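GP37 (Pseudomonas phage phikz, PDB 5FT0) probably inhibits the host RNA degradosome by binding its ribonuclease RNase E, so that RNA turnover is blocked during phage infection. Local coordinates at residues A[16-21]-A[181-186]; A[82-87]-A[106-111]; A[141-146]-A[208-213]. One frame throughout, in Å; residues are numbered along the deposited sequence.

Contact 1 (A[16-21]-A[181-186]); sequences SKLDGL and TDYFAN
Tyr183, Asp19 and Leu18 carry this contact, and the tyrosine contributes more than half of the 119 Å² that the two segments bury. Tyr183 OH gives a hydrogen bond to the backbone Asp19 O at 2.7 Å. The bond lies in the carbonyl plane on a lone pair, at a C=O...donor angle of 130°. The acceptor also lies near the plane of the ring, at its edge, so the phenol meets the carbonyl edge-on. The torsion about the first side-chain bond, chi1 -171°, sets Tyr183 CG opposite the backbone N and carries the phenol out from helix 158-187 until its hydroxyl meets the loop. That loop makes a type II beta turn from Leu18 to Leu21, with Asp19 and Gly20 as its central residues; the turn bond from Leu21 N to Leu18 O is weak at 3.5 Å. The tyrosine thus ties the loop between helix 8-15 and strand 30-37 to the long helix through a main-chain atom of the turn. Leu18 runs across the phenol at about a right angle, its CB 3.8 Å and its CD2 4.0 Å from Tyr183 OH, which lines the hydroxyl with hydrocarbon. The carboxylate of Asp19 is engaged separately, through OD2 in a salt bridge with Lys187, just beyond the helical segment.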
loop_
_atom_site.group_PDB
_atom_site.type_symbol
_atom_site.label_atom_id
_atom_site.label_comp_id
_atom_site.label_asym_id
_atom_site.label_seq_id
_atom_site.Cartn_x
_atom_site.Cartn_y
_atom_site.Cartn_z
ATOM N N SER A 16 -18.198 -27.002 1.118
ATOM C CA SER A 16 -19.560 -27.430 0.820
ATOM C C SER A 16 -20.321 -27.882 2.060
ATOM O O SER A 16 -21.551 -27.983 2.008
ATOM C CB SER A 16 -19.545 -28.559 -0.214
ATOM O OG SER A 16 -18.991 -29.743 0.336
ATOM N N LYS A 17 -19.630 -28.158 3.164
ATOM C CA LYS A 17 -20.314 -28.502 4.403
ATOM C C LYS A 17 -20.834 -27.279 5.146
ATOM O O LYS A 17 -21.594 -27.436 6.107
ATOM C CB LYS A 17 -19.381 -29.317 5.304
ATOM C CG LYS A 17 -19.108 -30.709 4.755
ATOM C CD LYS A 17 -17.884 -31.361 5.366
ATOM C CE LYS A 17 -17.550 -32.647 4.616
ATOM N NZ LYS A 17 -16.314 -33.297 5.126
ATOM N N LEU A 18 -20.461 -26.075 4.718
ATOM C CA LEU A 18 -20.953 -24.852 5.338
ATOM C C LEU A 18 -22.362 -24.551 4.840
ATOM O O LEU A 18 -22.585 -24.412 3.631
ATOM C CB LEU A 18 -20.023 -23.681 5.033
ATOM C CG LEU A 18 -18.656 -23.667 5.720
ATOM C CD1 LEU A 18 -17.862 -22.445 5.290
ATOM C CD2 LEU A 18 -18.822 -23.692 7.228
ATOM N N ASP A 19 -23.308 -24.452 5.774
ATOM C CA ASP A 19 -24.658 -24.008 5.449
ATOM C C ASP A 19 -24.640 -22.641 4.776
ATOM O O ASP A 19 -23.900 -21.740 5.182
ATOM C CB ASP A 19 -25.505 -23.937 6.719
ATOM C CG ASP A 19 -26.312 -25.192 6.956
ATOM O OD1 ASP A 19 -25.884 -26.284 6.519
ATOM O OD2 ASP A 19 -27.381 -25.078 7.587
ATOM N N GLY A 20 -25.469 -22.490 3.746
ATOM C CA GLY A 20 -25.686 -21.206 3.115
ATOM C C GLY A 20 -24.547 -20.681 2.268
ATOM O O GLY A 20 -24.640 -19.549 1.774
ATOM N N LEU A 21 -23.481 -21.451 2.077
ATOM C CA LEU A 21 -22.375 -21.033 1.225
ATOM C C LEU A 21 -22.624 -21.532 -0.192
ATOM O O LEU A 21 -22.736 -22.741 -0.420
ATOM C CB LEU A 21 -21.043 -21.561 1.754
ATOM C CG LEU A 21 -19.819 -21.153 0.930
ATOM C CD1 LEU A 21 -19.742 -19.637 0.793
ATOM C CD2 LEU A 21 -18.539 -21.700 1.546
ATOM N N THR A 181 -23.154 -14.338 15.341
ATOM C CA THR A 181 -23.411 -15.043 16.593
ATOM C C THR A 181 -24.364 -16.213 16.375
ATOM O O THR A 181 -24.123 -17.324 16.859
ATOM C CB THR A 181 -23.979 -14.075 17.630
ATOM O OG1 THR A 181 -23.064 -12.988 17.820
ATOM C CG2 THR A 181 -24.201 -14.785 18.957
ATOM N N ASP A 182 -25.451 -15.980 15.636
ATOM C CA ASP A 182 -26.408 -17.048 15.371
ATOM C C ASP A 182 -25.802 -18.125 14.480
ATOM O O ASP A 182 -25.995 -19.322 14.721
ATOM C CB ASP A 182 -27.675 -16.474 14.736
ATOM C CG ASP A 182 -28.484 -15.639 15.706
ATOM O OD1 ASP A 182 -28.271 -15.775 16.931
ATOM O OD2 ASP A 182 -29.337 -14.854 15.244
ATOM N N TYR A 183 -25.065 -17.719 13.442
ATOM C CA TYR A 183 -24.489 -18.699 12.525
ATOM C C TYR A 183 -23.559 -19.658 13.257
ATOM O O TYR A 183 -23.632 -20.876 13.067
ATOM C CB TYR A 183 -23.744 -18.001 11.388
ATOM C CG TYR A 183 -23.328 -18.967 10.305
ATOM C CD1 TYR A 183 -24.176 -19.255 9.246
ATOM C CD2 TYR A 183 -22.095 -19.608 10.351
ATOM C CE1 TYR A 183 -23.808 -20.146 8.256
ATOM C CE2 TYR A 183 -21.717 -20.504 9.366
ATOM C CZ TYR A 183 -22.578 -20.768 8.320
ATOM O OH TYR A 183 -22.214 -21.661 7.336
ATOM N N PHE A 184 -22.672 -19.128 14.099
ATOM C CA PHE A 184 -21.752 -20.001 14.822
ATOM C C PHE A 184 -22.493 -20.887 15.816
ATOM O O PHE A 184 -22.173 -22.073 15.956
ATOM C CB PHE A 184 -20.681 -19.169 15.529
ATOM C CG PHE A 184 -19.436 -18.976 14.709
ATOM C CD1 PHE A 184 -19.366 -17.978 13.747
ATOM C CD2 PHE A 184 -18.339 -19.802 14.893
ATOM C CE1 PHE A 184 -18.220 -17.806 12.987
ATOM C CE2 PHE A 184 -17.190 -19.639 14.136
ATOM C CZ PHE A 184 -17.129 -18.638 13.182
ATOM N N ALA A 185 -23.502 -20.339 16.496
ATOM C CA ALA A 185 -24.205 -21.110 17.519
ATOM C C ALA A 185 -25.101 -22.179 16.905
ATOM O O ALA A 185 -25.254 -23.266 17.475
ATOM C CB ALA A 185 -25.021 -20.176 18.410
ATOM N N ASN A 186 -25.695 -21.898 15.743
ATOM C CA ASN A 186 -26.673 -22.800 15.145
ATOM C C ASN A 186 -26.123 -23.629 13.994
ATOM O O ASN A 186 -26.612 -24.739 13.762
ATOM C CB ASN A 186 -27.887 -22.008 14.643
ATOM C CG ASN A 186 -28.539 -21.185 15.737
ATOM O OD1 ASN A 186 -28.605 -21.607 16.890
ATOM N ND2 ASN A 186 -29.019 -19.996 15.378
#

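Contact 2 (A[82-87]-A[106-111]); sequences NLKYVD and DGNVVG
Lys84 and Asn108 meet through their side chains where the connection between helices 67-82 and 87-98 faces a beta hairpin. The hairpin pairs strands 103-106 and 109-115 at one margin of the antiparallel sheet, and its type II' turn runs from Asp106 to Val109. Asp106 begins the turn: its N bonds to Val109 O at 2.9 Å and its O accepts from Val109 N at 3.1 Å, a reciprocal pair that closes the hairpin. Its side chain packs against strand 122-132 and also against Val256 of the second subunit. Gly107 follows at the first central position of the turn, which its positive phi of 63° suits, and adds very little buried surface. Asn108 is the second central residue and carries the contact on this side. Its backbone is bonded to Phe130 of strand 122-132, while its amide oxygen receives the lysine ammonium. Val109 and Val110 then lead into the strand and pack on Pro126 and Phe130, and Gly111 continues it with a backbone bond to Ile104.

On the other side, Lys84 leaves a loop whose next residues are held by bonds from Tyr85 N to Asn82 O and from Val86 N to Leu83 O. Its chain bends at chi3, -71°, and this fold brings CD and CE as well as NZ near the amide, with CE 3.2 Å from Asn108 OD1. The two side chains cross at about a right angle. Beyond its bond to the amide, the ammonium also has a long, weak ion pair with Asp81. The 81 Å² contact rests on one short hydrogen bond, Lys84 NZ to Asn108 OD1 at 2.6 Å, lying in the carbonyl plane on a lone pair with a C=O...donor angle of 144°.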
loop_
_atom_site.group_PDB
_atom_site.type_symbol
_atom_site.label_atom_id
_atom_site.label_comp_id
_atom_site.label_asym_id
_atom_site.label_seq_id
_atom_site.Cartn_x
_atom_site.Cartn_y
_atom_site.Cartn_z
ATOM N N ASN A 82 -14.034 -18.004 4.103
ATOM C CA ASN A 82 -15.193 -18.042 3.226
ATOM C C ASN A 82 -16.515 -17.877 3.959
ATOM O O ASN A 82 -17.562 -17.830 3.304
ATOM C CB ASN A 82 -15.201 -19.346 2.424
ATOM C CG ASN A 82 -14.242 -19.301 1.251
ATOM O OD1 ASN A 82 -14.594 -18.831 0.170
ATOM N ND2 ASN A 82 -13.017 -19.772 1.464
ATOM N N LEU A 83 -16.493 -17.779 5.292
ATOM C CA LEU A 83 -17.707 -17.451 6.032
ATOM C C LEU A 83 -18.282 -16.113 5.591
ATOM O O LEU A 83 -19.501 -15.919 5.637
ATOM C CB LEU A 83 -17.422 -17.425 7.534
ATOM C CG LEU A 83 -17.067 -18.761 8.179
ATOM C CD1 LEU A 83 -16.715 -18.568 9.651
ATOM C CD2 LEU A 83 -18.216 -19.745 8.014
ATOM N N LYS A 84 -17.420 -15.186 5.163
ATOM C CA LYS A 84 -17.870 -13.886 4.682
ATOM C C LYS A 84 -18.834 -14.001 3.511
ATOM O O LYS A 84 -19.632 -13.085 3.288
ATOM C CB LYS A 84 -16.669 -13.038 4.258
ATOM C CG LYS A 84 -15.975 -12.319 5.394
ATOM C CD LYS A 84 -14.645 -11.754 4.926
ATOM C CE LYS A 84 -13.644 -12.873 4.688
ATOM N NZ LYS A 84 -12.512 -12.445 3.824
ATOM N N TYR A 85 -18.776 -15.097 2.759
ATOM C CA TYR A 85 -19.595 -15.270 1.570
ATOM C C TYR A 85 -20.838 -16.114 1.818
ATOM O O TYR A 85 -21.614 -16.337 0.884
ATOM C CB TYR A 85 -18.752 -15.880 0.447
ATOM C CG TYR A 85 -17.484 -15.096 0.192
ATOM C CD1 TYR A 85 -17.539 -13.766 -0.205
ATOM C CD2 TYR A 85 -16.235 -15.678 0.365
ATOM C CE1 TYR A 85 -16.384 -13.037 -0.433
ATOM C CE2 TYR A 85 -15.074 -14.957 0.139
ATOM C CZ TYR A 85 -15.156 -13.638 -0.260
ATOM O OH TYR A 85 -14.008 -12.916 -0.487
ATOM N N VAL A 86 -21.043 -16.584 3.049
ATOM C CA VAL A 86 -22.306 -17.214 3.407
ATOM C C VAL A 86 -23.425 -16.199 3.231
ATOM O O VAL A 86 -23.313 -15.052 3.684
ATOM C CB VAL A 86 -22.243 -17.752 4.845
ATOM C CG1 VAL A 86 -23.625 -18.140 5.338
ATOM C CG2 VAL A 86 -21.298 -18.949 4.920
ATOM N N ASP A 87 -24.508 -16.622 2.565
ATOM C CA ASP A 87 -25.607 -15.739 2.182
ATOM C C ASP A 87 -25.989 -14.740 3.269
ATOM O O ASP A 87 -25.865 -13.524 3.085
ATOM C CB ASP A 87 -26.834 -16.575 1.797
ATOM C CG ASP A 87 -26.672 -17.279 0.467
ATOM O OD1 ASP A 87 -25.833 -16.842 -0.347
ATOM O OD2 ASP A 87 -27.393 -18.272 0.232
ATOM N N ASP A 106 -13.181 -2.850 1.482
ATOM C CA ASP A 106 -11.994 -3.235 0.727
ATOM C C ASP A 106 -11.282 -4.330 1.503
ATOM O O ASP A 106 -10.824 -4.096 2.625
ATOM C CB ASP A 106 -11.072 -2.038 0.497
ATOM C CG ASP A 106 -9.918 -2.358 -0.433
ATOM O OD1 ASP A 106 -10.020 -3.345 -1.191
ATOM O OD2 ASP A 106 -8.908 -1.620 -0.409
ATOM N N GLY A 107 -11.196 -5.516 0.910
ATOM C CA GLY A 107 -10.657 -6.649 1.639
ATOM C C GLY A 107 -11.545 -6.969 2.823
ATOM O O GLY A 107 -12.773 -7.037 2.708
ATOM N N ASN A 108 -10.924 -7.151 3.984
ATOM C CA ASN A 108 -11.641 -7.452 5.214
ATOM C C ASN A 108 -12.011 -6.205 6.006
ATOM O O ASN A 108 -12.441 -6.327 7.158
ATOM C CB ASN A 108 -10.804 -8.386 6.091
ATOM C CG ASN A 108 -10.718 -9.791 5.531
ATOM O OD1 ASN A 108 -11.704 -10.334 5.037
ATOM N ND2 ASN A 108 -9.532 -10.386 5.601
ATOM N N VAL A 109 -11.860 -5.018 5.425
ATOM C CA VAL A 109 -11.995 -3.763 6.155
ATOM C C VAL A 109 -13.187 -2.985 5.614
ATOM O O VAL A 109 -13.307 -2.777 4.401
ATOM C CB VAL A 109 -10.711 -2.920 6.065
ATOM C CG1 VAL A 109 -10.896 -1.599 6.793
ATOM C CG2 VAL A 109 -9.531 -3.691 6.638
ATOM N N VAL A 110 -14.065 -2.563 6.518
ATOM C CA VAL A 110 -15.085 -1.560 6.242
ATOM C C VAL A 110 -14.678 -0.294 6.977
ATOM O O VAL A 110 -14.411 -0.333 8.185
ATOM C CB VAL A 110 -16.482 -2.029 6.681
ATOM C CG1 VAL A 110 -17.494 -0.906 6.513
ATOM C CG2 VAL A 110 -16.905 -3.259 5.891
ATOM N N GLY A 111 -14.612 0.818 6.258
ATOM C CA GLY A 111 -14.189 2.056 6.879
ATOM C C GLY A 111 -14.283 3.226 5.930
ATOM O O GLY A 111 -14.983 3.173 4.917
#

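Contact 3 (A[141-146]-A[208-213]); sequences DKLIKS and EVYFSF
A short helix packs here against the seven-stranded antiparallel sheet: Leu143 of helix 140-146 points at strand 206-217 and meets Tyr210, with Glu208 beside it. The main interaction is a CH-pi contact. Leu143 CD1 sits over one face of the Tyr210 ring, 3.9 Å from the centroid and 23° off the ring normal. It is displaced toward the rim on the CE1 and CZ side, lying 3.7 Å from Tyr210 CE1. The leucine's other branch reaches past the ring to the hydroxyl end, with Leu143 CD2 3.6 Å from Tyr210 OH. The two side chains approach from opposite directions, leucine from the helix and tyrosine from the strand. In Tyr210 a chi1 of -68° places CG opposite the carbonyl carbon and sends the ring off the strand to where Leu143 meets it.

Residues two apart on a strand point to the same side, which is why Glu208 and Tyr210 both project toward the helix while Val209 and Phe211 pack against helix 158-187. The helix-facing pair is joined within the strand, and Glu208 OE2 makes a salt bridge with Arg206, so the carboxylate is held through both oxygens. This second partner would probably help keep the glutamate ionised in its buried setting. Leu143 also touches Tyr201 of the neighbouring strand 197-202, so the helix spans more than one strand. All three residues that touch are buried, although the two segments cover only 101 Å² between them.

Within 141-146, Ser146 OG bonds back to Lys142 O at 2.8 Å, and Ser146 N reaches the same oxygen from the opposite face of its plane. In the strand, Tyr210 OH donates to Glu208 OE1 at 2.7 Å, from above the carboxylate plane and 42° out of it.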
loop_
_atom_site.group_PDB
_atom_site.type_symbol
_atom_site.label_atom_id
_atom_site.label_comp_id
_atom_site.label_asym_id
_atom_site.label_seq_id
_atom_site.Cartn_x
_atom_site.Cartn_y
_atom_site.Cartn_z
ATOM N N ASP A 141 -3.261 -10.663 25.495
ATOM C CA ASP A 141 -2.107 -10.192 26.261
ATOM C C ASP A 141 -1.510 -8.936 25.637
ATOM O O ASP A 141 -1.220 -7.959 26.335
ATOM C CB ASP A 141 -1.053 -11.295 26.361
ATOM C CG ASP A 141 -1.485 -12.436 27.262
ATOM O OD1 ASP A 141 -2.425 -12.244 28.063
ATOM O OD2 ASP A 141 -0.881 -13.526 27.170
ATOM N N LYS A 142 -1.322 -8.947 24.316
ATOM C CA LYS A 142 -0.827 -7.757 23.631
ATOM C C LYS A 142 -1.819 -6.605 23.746
ATOM O O LYS A 142 -1.420 -5.441 23.868
ATOM C CB LYS A 142 -0.550 -8.082 22.163
ATOM C CG LYS A 142 -0.146 -6.883 21.322
ATOM C CD LYS A 142 -0.640 -7.027 19.890
ATOM C CE LYS A 142 -2.160 -7.074 19.840
ATOM N NZ LYS A 142 -2.664 -7.216 18.446
ATOM N N LEU A 143 -3.117 -6.909 23.710
ATOM C CA LEU A 143 -4.123 -5.857 23.794
ATOM C C LEU A 143 -4.185 -5.258 25.195
ATOM O O LEU A 143 -4.347 -4.042 25.346
ATOM C CB LEU A 143 -5.489 -6.404 23.379
ATOM C CG LEU A 143 -5.615 -6.781 21.900
ATOM C CD1 LEU A 143 -6.980 -7.393 21.604
ATOM C CD2 LEU A 143 -5.364 -5.562 21.022
ATOM N N ILE A 144 -4.057 -6.094 26.227
ATOM C CA ILE A 144 -4.118 -5.591 27.597
ATOM C C ILE A 144 -2.928 -4.688 27.892
ATOM O O ILE A 144 -3.078 -3.619 28.496
ATOM C CB ILE A 144 -4.201 -6.762 28.594
ATOM C CG1 ILE A 144 -5.524 -7.514 28.430
ATOM C CG2 ILE A 144 -4.044 -6.258 30.023
ATOM C CD1 ILE A 144 -5.795 -8.523 29.523
ATOM N N LYS A 145 -1.730 -5.092 27.461
ATOM C CA LYS A 145 -0.536 -4.301 27.744
ATOM C C LYS A 145 -0.596 -2.938 27.064
ATOM O O LYS A 145 -0.212 -1.923 27.657
ATOM C CB LYS A 145 0.715 -5.060 27.302
ATOM N N SER A 146 -1.082 -2.893 25.824
ATOM C CA SER A 146 -1.036 -1.677 25.025
ATOM C C SER A 146 -2.247 -0.773 25.213
ATOM O O SER A 146 -2.264 0.327 24.651
ATOM C CB SER A 146 -0.896 -2.030 23.540
ATOM O OG SER A 146 -2.004 -2.784 23.085
ATOM N N GLU A 208 -11.774 -0.242 21.058
ATOM C CA GLU A 208 -11.853 -1.409 20.190
ATOM C C GLU A 208 -12.640 -2.503 20.895
ATOM O O GLU A 208 -12.329 -2.864 22.035
ATOM C CB GLU A 208 -10.455 -1.912 19.809
ATOM C CG GLU A 208 -9.640 -0.905 19.011
ATOM C CD GLU A 208 -8.259 -1.419 18.644
ATOM O OE1 GLU A 208 -7.867 -2.495 19.144
ATOM O OE2 GLU A 208 -7.566 -0.745 17.851
ATOM N N VAL A 209 -13.661 -3.023 20.220
ATOM C CA VAL A 209 -14.472 -4.121 20.731
ATOM C C VAL A 209 -14.268 -5.316 19.810
ATOM O O VAL A 209 -14.449 -5.210 18.590
ATOM C CB VAL A 209 -15.957 -3.740 20.829
ATOM C CG1 VAL A 209 -16.750 -4.879 21.444
ATOM C CG2 VAL A 209 -16.127 -2.470 21.648
ATOM N N TYR A 210 -13.888 -6.448 20.390
ATOM C CA TYR A 210 -13.621 -7.668 19.643
ATOM C C TYR A 210 -14.731 -8.675 19.899
ATOM O O TYR A 210 -15.050 -8.974 21.055
ATOM C CB TYR A 210 -12.267 -8.265 20.035
ATOM C CG TYR A 210 -11.082 -7.429 19.610
ATOM C CD1 TYR A 210 -10.731 -6.278 20.307
ATOM C CD2 TYR A 210 -10.305 -7.796 18.518
ATOM C CE1 TYR A 210 -9.649 -5.510 19.921
ATOM C CE2 TYR A 210 -9.218 -7.035 18.126
ATOM C CZ TYR A 210 -8.895 -5.891 18.833
ATOM O OH TYR A 210 -7.815 -5.129 18.450
ATOM N N PHE A 211 -15.314 -9.193 18.822
ATOM C CA PHE A 211 -16.315 -10.253 18.883
ATOM C C PHE A 211 -15.700 -11.502 18.266
ATOM O O PHE A 211 -15.532 -11.575 17.044
ATOM C CB PHE A 211 -17.594 -9.854 18.146
ATOM C CG PHE A 211 -18.175 -8.539 18.591
ATOM C CD1 PHE A 211 -17.745 -7.347 18.030
ATOM C CD2 PHE A 211 -19.159 -8.497 19.564
ATOM C CE1 PHE A 211 -18.282 -6.141 18.435
ATOM C CE2 PHE A 211 -19.699 -7.293 19.973
ATOM C CZ PHE A 211 -19.260 -6.114 19.408
ATOM N N SER A 212 -15.368 -12.479 19.103
ATOM C CA SER A 212 -14.714 -13.697 18.649
ATOM C C SER A 212 -15.667 -14.882 18.731
ATOM O O SER A 212 -16.582 -14.913 19.558
ATOM C CB SER A 212 -13.453 -13.979 19.467
ATOM O OG SER A 212 -12.463 -13.007 19.194
ATOM N N PHE A 213 -15.441 -15.861 17.857
ATOM C CA PHE A 213 -16.330 -17.003 17.726
ATOM C C PHE A 213 -15.511 -18.261 17.486
ATOM O O PHE A 213 -14.440 -18.218 16.876
ATOM C CB PHE A 213 -17.330 -16.809 16.578
ATOM C CG PHE A 213 -18.091 -15.517 16.651
ATOM C CD1 PHE A 213 -19.240 -15.415 17.418
ATOM C CD2 PHE A 213 -17.658 -14.404 15.954
ATOM C CE1 PHE A 213 -19.939 -14.230 17.489
ATOM C CE2 PHE A 213 -18.355 -13.212 16.019
ATOM C CZ PHE A 213 -19.497 -13.125 16.789
#

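Overall arrangement
Contacts 1 and 2 adjoin, their centres 15 Å apart: Gly20 O and Asp87 N lie at hydrogen-bonding distance, 3.0 Å, and Tyr183 CE1 packs on Val86 CG1 at 3.5 Å. Helix 158-187 joins contact 1 to contact 3, since Phe184 CG meets Phe213 CB at 3.6 Å across 25 Å between centres. Contacts 2 and 3 do not touch, with nearest atoms about 7 Å apart, yet both reach the seven-stranded sheet, the former through its marginal hairpin and the latter through an inner strand. Along the chain contact 2 falls within the span of contact 1, whereas contacts 1 and 3 interleave. The bound arginine lies about 14 Å from the Tyr183 side chain.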